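Local coordinates for transcriptional activator of comK gene (Bacillus halodurans, PDB 2HQB), which probably activates transcription of the comK gene and belongs to a lipoprotein family related to the substrate-binding proteins of ABC transporters, at residues 127-132 with 142-147; 138-143 with 186-191; 155-160 with 180-185; 195-200 with 220-225. One frame throughout, in Å; residues are numbered along the deposited sequence.

In the fold
All four contacts lie in one domain, built on the mixed sheet that contains strands 155-160, 128-133, 184-186, 206-211, 222-228 and 260-262. This is consistent with one lobe of a periplasmic-binding-protein fold. Contacts 1 and 2 share helix 139-150, and their centres are 10 Å apart. Contact 3 is about 7 Å from contact 1, centre to centre. Contact 2 begins on the helix where contact 1 ends, and its two segments enclose contact 3 in sequence. Contact 4 comes last, 14 to 15 Å from the other three between centres. Contacts 1 and 4 pack a helix on a strand, contact 3 spans strand 128-133, and contact 2, closest to the chain's centre, joins a helix start to a loop.

Contact 1 of 4, residues 127-132 with 142-147; sequences HKVGVI and EGFVDG
This contact is the first half of a beta-alpha-beta unit, in which strand 128-133 leads through helix 139-150 to strand 155-160, and it is made by Phe144 of the helix with Val129 and Val131 of the strand. The unit is consistent with a Rossmann-like lobe, as in periplasmic binding proteins. The helix runs back almost exactly antiparallel to the strand, at 177°, with the two axes 9.3 Å apart. The spacing is filled by side chains, and no hydrogen bond crosses between the segments.

Phe144 reaches the sheet because its CG is anti to the backbone N (chi1 -172°). The CD2-CE2 side of the ring then lies along the strand. Val131 and Phe144 point in opposite senses and pass side by side. Val131 CG2 lies obliquely beside the CD2 side of the ring, 3.6 Å from both Phe144 CG and Phe144 CE2; its still closer approach to CD2 is doubtful. Val129 sits further toward the end of the ring and crosses it at a slant.

Gly130 lies between the two valines and has no side chain. Its backbone pairs with Val184 and Tyr186 of the next strand. The ring of Tyr186 also stacks with that of Phe144, and Ala120 of helix 110-122 touches Phe144 as well. The aromatic group is therefore buried between the sheet and a second helix. Gly130 O comes no nearer to the ring than 4.1 Å, at Phe144 CE2. The same carbon lies 3.7 Å from Val129 CG2.

Contact 2 of 4, residues 138-143 with 186-191; sequences QPEVEG and YPAGDG
Glu140 meets Tyr186 first through its CB, which lies 3.6 Å from Tyr186 OH and 3.8 Å from Tyr186 CE2. The methylene sits at the edge of the ring, near its plane. CG comes next and remains 4.0 Å from Tyr186 OH. The chain then bends (chi2 93°), which turns the carboxylate away from the phenol and toward the loop. There Glu140 OE1 lies 4.2 Å from Ala188 CB and makes a weak hydrogen bond to Tyr210 OH. The carboxylate and the phenol ring are steeply inclined, with their planes 74° apart.

The first turn of helix 139-150 thus meets the loop that follows strand 184-186. In the parallel sheets of periplasmic-binding-protein lobes, loops after the strands commonly face the cleft between domains. Here the loop turns tightly, with Pro187 and Ala188 each at the centre of an inverse gamma turn. Ala188 CB folds back over one face of the Tyr186 ring, 4.0 Å above its plane and offset toward the rim. Gln138 is extended beyond CG, and only its amide end reaches Ala188. The phenol oxygen of Tyr186 is hydrogen-bonded to Thr226 OG1.

Contact 3 of 4, residues 155-160 with 180-185; sequences EAFVRY and EQVDVF
Phe157 and Val182 are the residues whose backbones come nearest, with 8.0 Å between their CA atoms, because strand 128-133 runs between their two segments. They belong to a beta-alpha-beta crossover that goes from edge strand 155-160 through helix 167-178 to strand 184-186. Backbone bonds to the middle strand hold both sides: Phe157 pairs with Val129 and Val131, and Asp183 with Lys128.

The side chains meet over that middle strand. Val182 CG2 points at the face of the Phe157 ring, 4.3 Å above its plane and over its centre. The other methyl of Val182, CG1, covers one face of the Phe185 ring, offset toward the rim. Val182 thus packs one methyl on each aromatic ring. Leu177 of helix 167-178 touches both Phe157 and Val182. The helix ends in a Schellman motif with Gln181, at positive phi, as its C-prime residue.

Glu180 is exposed and crosses Phe157 at about a right angle. It comes to the CE2-CZ rim of the ring, with OE1 at the edge and in the ring plane; the very short approach of its CG is doubtful. Its carboxylate plane is 71° from the ring plane. Glu180 O accepts a bond from Lys128 NZ. Arg159 turns back on its own strand. Its NE donates to Val158 O at 2.8 Å, nearly straight at 167°, and approaches from above the carbonyl plane.

Contact 4 of 4, residues 195-200 with 220-225; sequences PVVEAI and STILTS
Val197 and Ile222 form the closer part of this contact, between helix 193-203 and the start of strand 222-228. The tip of the isoleucine does the touching. Ile222 CD1 is 3.7 Å from Val197 CG1 and 4.1 Å from Val197 CG2, so it meets both methyls of the valine. The two side chains cross at about a right angle. Ile222 does not head straight for the helix from its CA, but CG1, anti to the carbonyl carbon (chi1 -57°), leads toward it, and CD1 carries on to Val197.

The second pair is looser. Ile200 CG2 and Thr221 CG2 are 4.1 Å apart and meet obliquely. Thr221 presents this methyl because CG2 is anti to its backbone N, which leaves OG1 beside that N. No hydrogen bond crosses the contact. Its four touching residues are buried, whereas Ser220 and Glu198 nearby are exposed to solvent and do not touch across it.

The helix follows strand 184-186 and precedes strand 206-211. Ile200 also packs on Phe185 of the first, on Ala207 of the second and on Phe174 of helix 167-178. On the strand side, Thr221 and Leu223 both make backbone hydrogen bonds to Ala207, which joins strand 222-228 to the neighbouring strand 206-211.

Contact 1 of 4, residues 127-132 with 142-147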
loop_
_atom_site.group_PDB
_atom_site.type_symbol
_atom_site.label_atom_id
_atom_site.label_comp_id
_atom_site.label_asym_id
_atom_site.label_seq_id
_atom_site.Cartn_x
_atom_site.Cartn_y
_atom_site.Cartn_z
ATOM N N HIS A 127 7.681 -21.325 14.873
ATOM C CA HIS A 127 7.152 -20.238 15.683
ATOM C C HIS A 127 8.112 -19.049 15.678
ATOM O O HIS A 127 8.333 -18.398 16.703
ATOM C CB HIS A 127 6.912 -20.738 17.096
ATOM C CG HIS A 127 5.677 -21.563 17.208
ATOM N ND1 HIS A 127 5.326 -22.488 16.250
ATOM C CD2 HIS A 127 4.675 -21.554 18.116
ATOM C CE1 HIS A 127 4.153 -23.010 16.558
ATOM N NE2 HIS A 127 3.737 -22.459 17.684
ATOM N N LYS A 128 8.688 -18.800 14.501
ATOM C CA LYS A 128 9.623 -17.706 14.269
ATOM C C LYS A 128 9.294 -17.018 12.940
ATOM O O LYS A 128 9.634 -17.532 11.867
ATOM C CB LYS A 128 11.055 -18.227 14.225
ATOM C CG LYS A 128 11.612 -18.589 15.582
ATOM C CD LYS A 128 13.099 -18.908 15.439
ATOM C CE LYS A 128 13.792 -19.112 16.772
ATOM N NZ LYS A 128 15.234 -19.398 16.557
ATOM N N VAL A 129 8.638 -15.860 13.014
ATOM C CA VAL A 129 8.262 -15.105 11.827
ATOM C C VAL A 129 9.127 -13.857 11.741
ATOM O O VAL A 129 9.659 -13.392 12.755
ATOM C CB VAL A 129 6.834 -14.654 11.911
ATOM C CG1 VAL A 129 5.947 -15.823 12.239
ATOM C CG2 VAL A 129 6.718 -13.571 12.968
ATOM N N GLY A 130 9.256 -13.310 10.531
ATOM C CA GLY A 130 10.073 -12.120 10.355
ATOM C C GLY A 130 9.605 -11.084 9.341
ATOM O O GLY A 130 8.970 -11.402 8.319
ATOM N N VAL A 131 9.920 -9.828 9.650
ATOM C CA VAL A 131 9.611 -8.716 8.786
ATOM C C VAL A 131 10.898 -8.086 8.296
ATOM O O VAL A 131 11.768 -7.803 9.112
ATOM C CB VAL A 131 8.867 -7.589 9.514
ATOM C CG1 VAL A 131 8.657 -6.403 8.550
ATOM C CG2 VAL A 131 7.555 -8.066 9.997
ATOM N N ILE A 132 11.025 -7.883 6.980
ATOM C CA ILE A 132 12.176 -7.164 6.404
ATOM C C ILE A 132 11.535 -5.887 5.820
ATOM O O ILE A 132 10.977 -5.888 4.726
ATOM C CB ILE A 132 12.861 -7.930 5.255
ATOM C CG1 ILE A 132 13.363 -9.277 5.749
ATOM C CG2 ILE A 132 14.017 -7.099 4.694
ATOM C CD1 ILE A 132 14.121 -10.110 4.696
ATOM N N GLU A 142 4.450 -3.093 13.207
ATOM C CA GLU A 142 3.876 -3.349 14.540
ATOM C C GLU A 142 2.743 -4.350 14.437
ATOM O O GLU A 142 2.775 -5.432 15.014
ATOM C CB GLU A 142 3.330 -2.067 15.201
ATOM C CG GLU A 142 4.374 -1.062 15.720
ATOM C CD GLU A 142 4.766 0.039 14.692
ATOM O OE1 GLU A 142 5.257 -0.289 13.577
ATOM O OE2 GLU A 142 4.585 1.244 15.017
ATOM N N GLY A 143 1.729 -3.969 13.694
ATOM C CA GLY A 143 0.598 -4.839 13.527
ATOM C C GLY A 143 1.004 -6.239 13.168
ATOM O O GLY A 143 0.284 -7.159 13.494
ATOM N N PHE A 144 2.144 -6.412 12.511
ATOM C CA PHE A 144 2.577 -7.752 12.114
ATOM C C PHE A 144 3.007 -8.563 13.318
ATOM O O PHE A 144 2.574 -9.679 13.503
ATOM C CB PHE A 144 3.745 -7.693 11.135
ATOM C CG PHE A 144 4.108 -9.030 10.556
ATOM C CD1 PHE A 144 3.427 -9.529 9.438
ATOM C CD2 PHE A 144 5.151 -9.789 11.114
ATOM C CE1 PHE A 144 3.784 -10.785 8.858
ATOM C CE2 PHE A 144 5.525 -11.041 10.555
ATOM C CZ PHE A 144 4.834 -11.538 9.414
ATOM N N VAL A 145 3.907 -7.986 14.094
ATOM C CA VAL A 145 4.439 -8.578 15.320
ATOM C C VAL A 145 3.274 -8.919 16.270
ATOM O O VAL A 145 3.202 -10.024 16.831
ATOM C CB VAL A 145 5.393 -7.565 15.990
ATOM C CG1 VAL A 145 5.315 -7.662 17.493
ATOM C CG2 VAL A 145 6.798 -7.779 15.478
ATOM N N ASP A 146 2.361 -7.966 16.434
ATOM C CA ASP A 146 1.223 -8.190 17.294
ATOM C C ASP A 146 0.378 -9.366 16.803
ATOM O O ASP A 146 -0.166 -10.107 17.608
ATOM C CB ASP A 146 0.375 -6.921 17.410
ATOM C CG ASP A 146 1.133 -5.772 18.065
ATOM O OD1 ASP A 146 2.139 -6.022 18.762
ATOM O OD2 ASP A 146 0.714 -4.606 17.887
ATOM N N GLY A 147 0.261 -9.544 15.494
ATOM C CA GLY A 147 -0.504 -10.669 14.986
ATOM C C GLY A 147 0.220 -11.973 15.315
ATOM O O GLY A 147 -0.383 -12.945 15.761
#

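Contact 2 of 4, residues 138-143 with 186-191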
loop_
_atom_site.group_PDB
_atom_site.type_symbol
_atom_site.label_atom_id
_atom_site.label_comp_id
_atom_site.label_asym_id
_atom_site.label_seq_id
_atom_site.Cartn_x
_atom_site.Cartn_y
_atom_site.Cartn_z
ATOM N N GLN A 138 6.930 2.219 9.763
ATOM C CA GLN A 138 5.924 1.508 8.984
ATOM C C GLN A 138 4.953 0.780 9.924
ATOM O O GLN A 138 5.334 -0.164 10.625
ATOM C CB GLN A 138 6.600 0.512 8.016
ATOM C CG GLN A 138 7.330 1.173 6.847
ATOM C CD GLN A 138 8.022 0.198 5.904
ATOM O OE1 GLN A 138 7.435 -0.786 5.434
ATOM N NE2 GLN A 138 9.279 0.482 5.606
ATOM N N PRO A 139 3.688 1.226 9.971
ATOM C CA PRO A 139 2.661 0.623 10.817
ATOM C C PRO A 139 2.628 -0.884 10.683
ATOM O O PRO A 139 2.638 -1.581 11.692
ATOM C CB PRO A 139 1.392 1.284 10.312
ATOM C CG PRO A 139 1.857 2.645 10.092
ATOM C CD PRO A 139 3.133 2.413 9.302
ATOM N N GLU A 140 2.588 -1.377 9.442
ATOM C CA GLU A 140 2.580 -2.813 9.159
ATOM C C GLU A 140 3.574 -3.594 10.042
ATOM O O GLU A 140 3.306 -4.742 10.422
ATOM C CB GLU A 140 2.962 -3.077 7.699
ATOM C CG GLU A 140 2.547 -2.002 6.682
ATOM C CD GLU A 140 3.622 -0.944 6.396
ATOM O OE1 GLU A 140 4.809 -1.315 6.249
ATOM O OE2 GLU A 140 3.272 0.260 6.294
ATOM N N VAL A 141 4.723 -2.988 10.354
ATOM C CA VAL A 141 5.697 -3.694 11.166
ATOM C C VAL A 141 5.121 -4.043 12.551
ATOM O O VAL A 141 5.273 -5.172 13.006
ATOM C CB VAL A 141 7.027 -2.898 11.313
ATOM C CG1 VAL A 141 8.078 -3.730 12.061
ATOM C CG2 VAL A 141 7.558 -2.544 9.957
ATOM N N GLU A 142 4.450 -3.093 13.207
ATOM C CA GLU A 142 3.876 -3.349 14.540
ATOM C C GLU A 142 2.743 -4.350 14.437
ATOM O O GLU A 142 2.775 -5.432 15.014
ATOM C CB GLU A 142 3.330 -2.067 15.201
ATOM C CG GLU A 142 4.374 -1.062 15.720
ATOM C CD GLU A 142 4.766 0.039 14.692
ATOM O OE1 GLU A 142 5.257 -0.289 13.577
ATOM O OE2 GLU A 142 4.585 1.244 15.017
ATOM N N GLY A 143 1.729 -3.969 13.694
ATOM C CA GLY A 143 0.598 -4.839 13.527
ATOM C C GLY A 143 1.004 -6.239 13.168
ATOM O O GLY A 143 0.284 -7.159 13.494
ATOM N N TYR A 186 7.739 -11.467 5.768
ATOM C CA TYR A 186 6.911 -10.336 5.379
ATOM C C TYR A 186 7.894 -9.295 4.860
ATOM O O TYR A 186 8.375 -8.463 5.631
ATOM C CB TYR A 186 6.173 -9.784 6.603
ATOM C CG TYR A 186 5.177 -8.704 6.266
ATOM C CD1 TYR A 186 4.438 -8.746 5.071
ATOM C CD2 TYR A 186 4.942 -7.648 7.138
ATOM C CE1 TYR A 186 3.478 -7.749 4.757
ATOM C CE2 TYR A 186 3.982 -6.655 6.825
ATOM C CZ TYR A 186 3.261 -6.726 5.635
ATOM O OH TYR A 186 2.303 -5.785 5.358
ATOM N N PRO A 187 8.238 -9.347 3.558
ATOM C CA PRO A 187 9.198 -8.357 3.024
ATOM C C PRO A 187 8.435 -7.108 2.587
ATOM O O PRO A 187 8.062 -6.942 1.426
ATOM C CB PRO A 187 9.896 -9.128 1.903
ATOM C CG PRO A 187 8.807 -10.084 1.401
ATOM C CD PRO A 187 7.902 -10.401 2.573
ATOM N N ALA A 188 8.210 -6.239 3.570
ATOM C CA ALA A 188 7.422 -5.041 3.410
ATOM C C ALA A 188 8.091 -3.831 2.794
ATOM O O ALA A 188 8.235 -2.772 3.439
ATOM C CB ALA A 188 6.805 -4.678 4.754
ATOM N N GLY A 189 8.467 -3.992 1.526
ATOM C CA GLY A 189 9.104 -2.926 0.762
ATOM C C GLY A 189 8.756 -3.179 -0.678
ATOM O O GLY A 189 9.180 -4.184 -1.215
ATOM N N ASP A 190 7.962 -2.304 -1.295
ATOM C CA ASP A 190 7.551 -2.493 -2.711
ATOM C C ASP A 190 8.737 -2.715 -3.600
ATOM O O ASP A 190 8.768 -3.644 -4.388
ATOM C CB ASP A 190 6.827 -1.275 -3.258
ATOM C CG ASP A 190 5.532 -1.000 -2.547
ATOM O OD1 ASP A 190 4.525 -1.631 -2.933
ATOM O OD2 ASP A 190 5.543 -0.157 -1.617
ATOM N N GLY A 191 9.719 -1.845 -3.479
ATOM C CA GLY A 191 10.893 -2.015 -4.301
ATOM C C GLY A 191 11.521 -3.403 -4.366
ATOM O O GLY A 191 11.695 -3.926 -5.469
#

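Contact 3 of 4, residues 155-160 with 180-185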
loop_
_atom_site.group_PDB
_atom_site.type_symbol
_atom_site.label_atom_id
_atom_site.label_comp_id
_atom_site.label_asym_id
_atom_site.label_seq_id
_atom_site.Cartn_x
_atom_site.Cartn_y
_atom_site.Cartn_z
ATOM N N GLU A 155 8.057 -15.800 18.274
ATOM C CA GLU A 155 9.057 -14.748 18.362
ATOM C C GLU A 155 9.224 -14.103 16.976
ATOM O O GLU A 155 9.628 -14.776 16.016
ATOM C CB GLU A 155 10.403 -15.317 18.822
ATOM C CG GLU A 155 11.561 -14.434 18.454
ATOM C CD GLU A 155 12.801 -14.667 19.294
ATOM O OE1 GLU A 155 13.334 -15.811 19.307
ATOM O OE2 GLU A 155 13.244 -13.678 19.937
ATOM N N ALA A 156 8.925 -12.801 16.891
ATOM C CA ALA A 156 9.013 -12.037 15.642
ATOM C C ALA A 156 10.357 -11.343 15.405
ATOM O O ALA A 156 10.907 -10.718 16.288
ATOM C CB ALA A 156 7.886 -11.012 15.592
ATOM N N PHE A 157 10.887 -11.468 14.198
ATOM C CA PHE A 157 12.144 -10.822 13.874
ATOM C C PHE A 157 11.926 -9.698 12.879
ATOM O O PHE A 157 11.396 -9.912 11.794
ATOM C CB PHE A 157 13.124 -11.806 13.265
ATOM C CG PHE A 157 13.610 -12.818 14.214
ATOM C CD1 PHE A 157 12.729 -13.719 14.793
ATOM C CD2 PHE A 157 14.958 -12.913 14.501
ATOM C CE1 PHE A 157 13.190 -14.716 15.645
ATOM C CE2 PHE A 157 15.428 -13.906 15.354
ATOM C CZ PHE A 157 14.549 -14.811 15.926
ATOM N N VAL A 158 12.357 -8.502 13.256
ATOM C CA VAL A 158 12.227 -7.334 12.407
ATOM C C VAL A 158 13.595 -6.823 12.035
ATOM O O VAL A 158 14.396 -6.531 12.902
ATOM C CB VAL A 158 11.488 -6.207 13.117
ATOM C CG1 VAL A 158 11.371 -5.020 12.204
ATOM C CG2 VAL A 158 10.119 -6.677 13.540
ATOM N N ARG A 159 13.853 -6.755 10.734
ATOM C CA ARG A 159 15.106 -6.228 10.187
ATOM C C ARG A 159 14.705 -5.062 9.289
ATOM O O ARG A 159 13.712 -5.130 8.573
ATOM C CB ARG A 159 15.857 -7.277 9.356
ATOM C CG ARG A 159 16.457 -8.420 10.162
ATOM C CD ARG A 159 17.279 -7.907 11.331
ATOM N NE ARG A 159 16.624 -8.175 12.607
ATOM C CZ ARG A 159 17.055 -9.075 13.487
ATOM N NH1 ARG A 159 18.145 -9.797 13.238
ATOM N NH2 ARG A 159 16.399 -9.251 14.623
ATOM N N TYR A 160 15.483 -3.994 9.333
ATOM C CA TYR A 160 15.201 -2.815 8.532
ATOM C C TYR A 160 16.181 -2.656 7.375
ATOM O O TYR A 160 17.384 -2.735 7.565
ATOM C CB TYR A 160 15.235 -1.551 9.428
ATOM C CG TYR A 160 14.049 -1.490 10.387
ATOM C CD1 TYR A 160 14.209 -1.646 11.778
ATOM C CD2 TYR A 160 12.755 -1.397 9.886
ATOM C CE1 TYR A 160 13.118 -1.727 12.623
ATOM C CE2 TYR A 160 11.666 -1.476 10.712
ATOM C CZ TYR A 160 11.842 -1.651 12.080
ATOM O OH TYR A 160 10.699 -1.805 12.843
ATOM N N GLU A 180 18.384 -18.239 11.422
ATOM C CA GLU A 180 17.840 -18.013 12.749
ATOM C C GLU A 180 16.547 -18.794 12.828
ATOM O O GLU A 180 15.703 -18.571 13.702
ATOM C CB GLU A 180 17.578 -16.525 12.967
ATOM C CG GLU A 180 17.230 -16.165 14.399
ATOM C CD GLU A 180 18.335 -15.377 15.102
ATOM O OE1 GLU A 180 18.149 -15.016 16.294
ATOM O OE2 GLU A 180 19.385 -15.122 14.460
ATOM N N GLN A 181 16.419 -19.719 11.881
ATOM C CA GLN A 181 15.272 -20.606 11.757
ATOM C C GLN A 181 13.954 -19.869 11.576
ATOM O O GLN A 181 12.945 -20.262 12.142
ATOM C CB GLN A 181 15.180 -21.545 12.968
ATOM C CG GLN A 181 16.511 -22.186 13.385
ATOM C CD GLN A 181 17.158 -23.049 12.295
ATOM O OE1 GLN A 181 17.558 -22.552 11.235
ATOM N NE2 GLN A 181 17.269 -24.352 12.563
ATOM N N VAL A 182 13.967 -18.794 10.792
ATOM C CA VAL A 182 12.739 -18.052 10.524
ATOM C C VAL A 182 12.193 -18.716 9.254
ATOM O O VAL A 182 12.937 -18.985 8.310
ATOM C CB VAL A 182 13.017 -16.536 10.276
ATOM C CG1 VAL A 182 11.727 -15.748 10.355
ATOM C CG2 VAL A 182 14.003 -16.000 11.293
ATOM N N ASP A 183 10.897 -18.975 9.218
ATOM C CA ASP A 183 10.329 -19.661 8.071
ATOM C C ASP A 183 9.126 -18.998 7.379
ATOM O O ASP A 183 8.581 -19.536 6.416
ATOM C CB ASP A 183 9.977 -21.090 8.494
ATOM C CG ASP A 183 9.010 -21.136 9.676
ATOM O OD1 ASP A 183 8.585 -22.256 10.050
ATOM O OD2 ASP A 183 8.678 -20.058 10.230
ATOM N N VAL A 184 8.688 -17.857 7.884
ATOM C CA VAL A 184 7.593 -17.126 7.263
ATOM C C VAL A 184 8.077 -15.682 7.218
ATOM O O VAL A 184 8.420 -15.107 8.258
ATOM C CB VAL A 184 6.304 -17.227 8.082
ATOM C CG1 VAL A 184 5.153 -16.584 7.333
ATOM C CG2 VAL A 184 6.005 -18.677 8.370
ATOM N N PHE A 185 8.125 -15.113 6.013
ATOM C CA PHE A 185 8.589 -13.739 5.832
ATOM C C PHE A 185 7.578 -12.692 5.279
ATOM O O PHE A 185 6.669 -12.984 4.477
ATOM C CB PHE A 185 9.848 -13.751 4.976
ATOM C CG PHE A 185 10.954 -14.610 5.534
ATOM C CD1 PHE A 185 10.921 -15.995 5.399
ATOM C CD2 PHE A 185 12.068 -14.029 6.134
ATOM C CE1 PHE A 185 11.990 -16.793 5.844
ATOM C CE2 PHE A 185 13.145 -14.817 6.581
ATOM C CZ PHE A 185 13.103 -16.201 6.432
#

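Contact 4 of 4, residues 195-200 with 220-225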
loop_
_atom_site.group_PDB
_atom_site.type_symbol
_atom_site.label_atom_id
_atom_site.label_comp_id
_atom_site.label_asym_id
_atom_site.label_seq_id
_atom_site.Cartn_x
_atom_site.Cartn_y
_atom_site.Cartn_z
ATOM N N PRO A 195 12.109 -9.658 -5.496
ATOM C CA PRO A 195 13.447 -10.238 -5.337
ATOM C C PRO A 195 13.498 -11.161 -4.101
ATOM O O PRO A 195 13.986 -12.287 -4.169
ATOM C CB PRO A 195 14.321 -9.008 -5.140
ATOM C CG PRO A 195 13.703 -8.015 -6.056
ATOM C CD PRO A 195 12.202 -8.242 -5.889
ATOM N N VAL A 196 12.966 -10.674 -2.981
ATOM C CA VAL A 196 12.955 -11.435 -1.741
ATOM C C VAL A 196 11.905 -12.543 -1.740
ATOM O O VAL A 196 12.157 -13.604 -1.177
ATOM C CB VAL A 196 12.729 -10.516 -0.498
ATOM C CG1 VAL A 196 12.417 -11.354 0.724
ATOM C CG2 VAL A 196 13.967 -9.663 -0.225
ATOM N N VAL A 197 10.738 -12.318 -2.347
ATOM C CA VAL A 197 9.719 -13.371 -2.378
ATOM C C VAL A 197 10.293 -14.557 -3.136
ATOM O O VAL A 197 10.173 -15.702 -2.710
ATOM C CB VAL A 197 8.395 -12.909 -3.057
ATOM C CG1 VAL A 197 7.601 -14.085 -3.473
ATOM C CG2 VAL A 197 7.556 -12.173 -2.084
ATOM N N GLU A 198 10.915 -14.266 -4.265
ATOM C CA GLU A 198 11.560 -15.277 -5.094
ATOM C C GLU A 198 12.527 -16.159 -4.293
ATOM O O GLU A 198 12.361 -17.383 -4.226
ATOM C CB GLU A 198 12.365 -14.595 -6.175
ATOM C CG GLU A 198 12.129 -15.177 -7.501
ATOM C CD GLU A 198 10.983 -14.515 -8.179
ATOM O OE1 GLU A 198 11.213 -13.448 -8.779
ATOM O OE2 GLU A 198 9.859 -15.048 -8.104
ATOM N N ALA A 199 13.557 -15.512 -3.730
ATOM C CA ALA A 199 14.587 -16.161 -2.921
ATOM C C ALA A 199 13.909 -17.067 -1.883
ATOM O O ALA A 199 14.436 -18.113 -1.492
ATOM C CB ALA A 199 15.482 -15.079 -2.224
ATOM N N ILE A 200 12.729 -16.657 -1.440
ATOM C CA ILE A 200 11.968 -17.439 -0.478
ATOM C C ILE A 200 11.405 -18.658 -1.184
ATOM O O ILE A 200 11.696 -19.781 -0.802
ATOM C CB ILE A 200 10.823 -16.617 0.101
ATOM C CG1 ILE A 200 11.407 -15.427 0.874
ATOM C CG2 ILE A 200 9.955 -17.484 0.968
ATOM C CD1 ILE A 200 10.410 -14.388 1.280
ATOM N N SER A 220 1.516 -20.454 -3.973
ATOM C CA SER A 220 1.476 -21.418 -2.870
ATOM C C SER A 220 2.578 -21.086 -1.848
ATOM O O SER A 220 2.627 -21.689 -0.781
ATOM C CB SER A 220 1.653 -22.860 -3.352
ATOM O OG SER A 220 2.972 -23.328 -3.094
ATOM N N THR A 221 3.470 -20.151 -2.182
ATOM C CA THR A 221 4.525 -19.685 -1.273
ATOM C C THR A 221 3.928 -18.461 -0.567
ATOM O O THR A 221 4.294 -18.104 0.560
ATOM C CB THR A 221 5.737 -19.194 -2.040
ATOM O OG1 THR A 221 6.517 -20.304 -2.443
ATOM C CG2 THR A 221 6.572 -18.280 -1.199
ATOM N N ILE A 222 3.005 -17.817 -1.278
ATOM C CA ILE A 222 2.326 -16.628 -0.802
ATOM C C ILE A 222 1.101 -17.054 -0.015
ATOM O O ILE A 222 0.042 -17.277 -0.585
ATOM C CB ILE A 222 1.941 -15.742 -2.001
ATOM C CG1 ILE A 222 3.212 -15.416 -2.801
ATOM C CG2 ILE A 222 1.319 -14.458 -1.543
ATOM C CD1 ILE A 222 4.270 -14.625 -2.034
ATOM N N LEU A 223 1.283 -17.193 1.295
ATOM C CA LEU A 223 0.235 -17.577 2.230
ATOM C C LEU A 223 -0.927 -16.637 2.035
ATOM O O LEU A 223 -2.085 -17.050 1.941
ATOM C CB LEU A 223 0.756 -17.431 3.656
ATOM C CG LEU A 223 2.112 -18.117 3.851
ATOM C CD1 LEU A 223 2.640 -17.865 5.255
ATOM C CD2 LEU A 223 1.950 -19.609 3.580
ATOM N N THR A 224 -0.582 -15.355 1.990
ATOM C CA THR A 224 -1.539 -14.271 1.778
ATOM C C THR A 224 -0.787 -12.977 1.495
ATOM O O THR A 224 0.443 -12.933 1.548
ATOM C CB THR A 224 -2.477 -14.127 3.005
ATOM O OG1 THR A 224 -3.494 -15.116 2.881
ATOM C CG2 THR A 224 -3.154 -12.755 3.095
ATOM N N SER A 225 -1.534 -11.926 1.192
ATOM C CA SER A 225 -0.947 -10.647 0.888
ATOM C C SER A 225 -1.703 -9.532 1.598
ATOM O O SER A 225 -2.930 -9.585 1.707
ATOM C CB SER A 225 -0.989 -10.455 -0.630
ATOM O OG SER A 225 -1.155 -11.715 -1.264
#